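Local atomic coordinates of lipoprotein (PDB entry 7ADK), a protein that probably cleaves proteins as a chymotrypsin-like serine protease at the mycoplasma cell surface. Residues D501-I506 / A548-K553. Numbering follows the deposited sequence.
Sequences DAVTAI and AKLLDK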
loop_
_atom_site.group_PDB
_atom_site.type_symbol
_atom_site.label_atom_id
_atom_site.label_comp_id
_atom_site.label_asym_id
_atom_site.label_seq_id
_atom_site.Cartn_x
_atom_site.Cartn_y
_atom_site.Cartn_z
ATOM N N ASP B 501 1.566 25.661 -26.596
ATOM C CA ASP B 501 2.680 26.436 -27.155
ATOM C C ASP B 501 4.055 25.908 -26.707
ATOM O O ASP B 501 5.062 26.237 -27.328
ATOM C CB ASP B 501 2.545 27.922 -26.803
ATOM C CG ASP B 501 1.231 28.574 -27.232
ATOM O OD1 ASP B 501 0.616 28.113 -28.216
ATOM O OD2 ASP B 501 0.837 29.586 -26.609
ATOM N N ALA B 502 4.111 25.097 -25.645
ATOM C CA ALA B 502 5.337 24.597 -25.024
ATOM C C ALA B 502 5.450 23.054 -24.977
ATOM O O ALA B 502 6.557 22.523 -24.882
ATOM C CB ALA B 502 5.405 25.212 -23.631
ATOM N N VAL B 503 4.322 22.333 -25.005
ATOM C CA VAL B 503 4.239 20.860 -25.025
ATOM C C VAL B 503 3.449 20.378 -26.243
ATOM O O VAL B 503 2.285 20.732 -26.396
ATOM C CB VAL B 503 3.610 20.322 -23.730
ATOM C CG1 VAL B 503 3.459 18.809 -23.739
ATOM C CG2 VAL B 503 4.457 20.679 -22.526
ATOM N N THR B 504 4.035 19.533 -27.094
ATOM C CA THR B 504 3.472 19.176 -28.414
ATOM C C THR B 504 3.615 17.686 -28.703
ATOM O O THR B 504 4.710 17.153 -28.584
ATOM C CB THR B 504 4.179 19.990 -29.519
ATOM O OG1 THR B 504 4.078 21.379 -29.313
ATOM C CG2 THR B 504 3.646 19.721 -30.919
ATOM N N ALA B 505 2.572 17.000 -29.171
ATOM C CA ALA B 505 2.717 15.668 -29.772
ATOM C C ALA B 505 3.273 15.786 -31.204
ATOM O O ALA B 505 2.617 16.350 -32.079
ATOM C CB ALA B 505 1.368 14.951 -29.735
ATOM N N ILE B 506 4.485 15.296 -31.462
ATOM C CA ILE B 506 5.206 15.491 -32.737
ATOM C C ILE B 506 5.077 14.335 -33.730
ATOM O O ILE B 506 5.006 14.577 -34.929
ATOM C CB ILE B 506 6.668 15.868 -32.426
ATOM C CG1 ILE B 506 6.698 17.387 -32.382
ATOM C CG2 ILE B 506 7.701 15.305 -33.371
ATOM C CD1 ILE B 506 8.062 17.995 -32.231
ATOM N N ALA B 548 12.765 25.685 -21.952
ATOM C CA ALA B 548 13.156 27.088 -22.085
ATOM C C ALA B 548 11.958 28.034 -22.303
ATOM O O ALA B 548 12.094 29.251 -22.144
ATOM C CB ALA B 548 14.167 27.228 -23.210
ATOM N N LYS B 549 10.763 27.494 -22.592
ATOM C CA LYS B 549 9.475 28.187 -22.455
ATOM C C LYS B 549 8.456 27.409 -21.621
ATOM O O LYS B 549 7.271 27.474 -21.885
ATOM C CB LYS B 549 8.934 28.720 -23.793
ATOM C CG LYS B 549 8.643 27.661 -24.860
ATOM C CD LYS B 549 7.869 28.261 -26.035
ATOM C CE LYS B 549 8.006 27.397 -27.274
ATOM N NZ LYS B 549 7.169 27.829 -28.386
ATOM N N LEU B 550 8.905 26.717 -20.579
ATOM C CA LEU B 550 8.074 26.368 -19.415
ATOM C C LEU B 550 8.630 26.988 -18.127
ATOM O O LEU B 550 7.865 27.281 -17.211
ATOM C CB LEU B 550 7.954 24.849 -19.242
ATOM C CG LEU B 550 7.080 24.099 -20.246
ATOM C CD1 LEU B 550 7.138 22.622 -19.938
ATOM C CD2 LEU B 550 5.622 24.521 -20.185
ATOM N N LEU B 551 9.942 27.212 -18.056
ATOM C CA LEU B 551 10.601 27.944 -16.972
ATOM C C LEU B 551 10.698 29.461 -17.235
ATOM O O LEU B 551 11.265 30.204 -16.435
ATOM C CB LEU B 551 11.951 27.286 -16.678
ATOM C CG LEU B 551 11.894 25.783 -16.402
ATOM C CD1 LEU B 551 13.273 25.215 -16.266
ATOM C CD2 LEU B 551 11.117 25.478 -15.169
ATOM N N ASP B 552 10.106 29.939 -18.333
ATOM C CA ASP B 552 9.905 31.361 -18.603
ATOM C C ASP B 552 8.759 31.928 -17.745
ATOM O O ASP B 552 7.576 31.743 -18.047
ATOM C CB ASP B 552 9.677 31.545 -20.108
ATOM C CG ASP B 552 9.582 33.002 -20.561
ATOM O OD1 ASP B 552 9.641 33.919 -19.716
ATOM O OD2 ASP B 552 9.475 33.231 -21.785
ATOM N N LYS B 553 9.110 32.640 -16.668
ATOM C CA LYS B 553 8.187 33.139 -15.634
ATOM C C LYS B 553 7.170 34.178 -16.122
ATOM O O LYS B 553 6.162 34.401 -15.456
ATOM C CB LYS B 553 9.003 33.675 -14.447
ATOM C CG LYS B 553 9.746 32.567 -13.693
ATOM C CD LYS B 553 10.542 33.088 -12.508
ATOM C CE LYS B 553 11.325 32.001 -11.793
ATOM N NZ LYS B 553 12.101 32.461 -10.687
#
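Ala502, on the turn leading into strand 503-507, and Lys549, in the loop that follows strand 541-546, bring their backbones closest, with 6.1 Å between the two CA atoms. The methyl group of Ala502 points at the loop and meets both its backbone and its apolar side: CB lies against Lys549 O and is 3.5 Å from CD2 of Leu550. The other branch of Leu550, CD1, reaches CG2 of Val503 at 4.2 Å, so one leucine fork spans two successive residues. A single hydrogen bond joins the segments, from Lys549 NZ to the backbone oxygen of Asp501 (2.8 Å). The ammonium group approaches nearly in line with the carbonyl (C=O...N angle 161°); CG sits between the backbone N and carbonyl carbon (chi1 62°), and the extended chain beyond carries NZ across. The Asp501 carboxylate turns away, its OD2 accepting a hydrogen bond from the backbone N of Lys498. Val545 touches both Val503 and Leu550. The contact packs the loop between strands 541-546 and 556-562 against the turn leading into strand 503-507 and its first residue; these strands belong to a large, curled antiparallel sheet, consistent with one beta-barrel of a chymotrypsin-like (PA clan) protease, and Tyr556 touches Asp501 and Ala502.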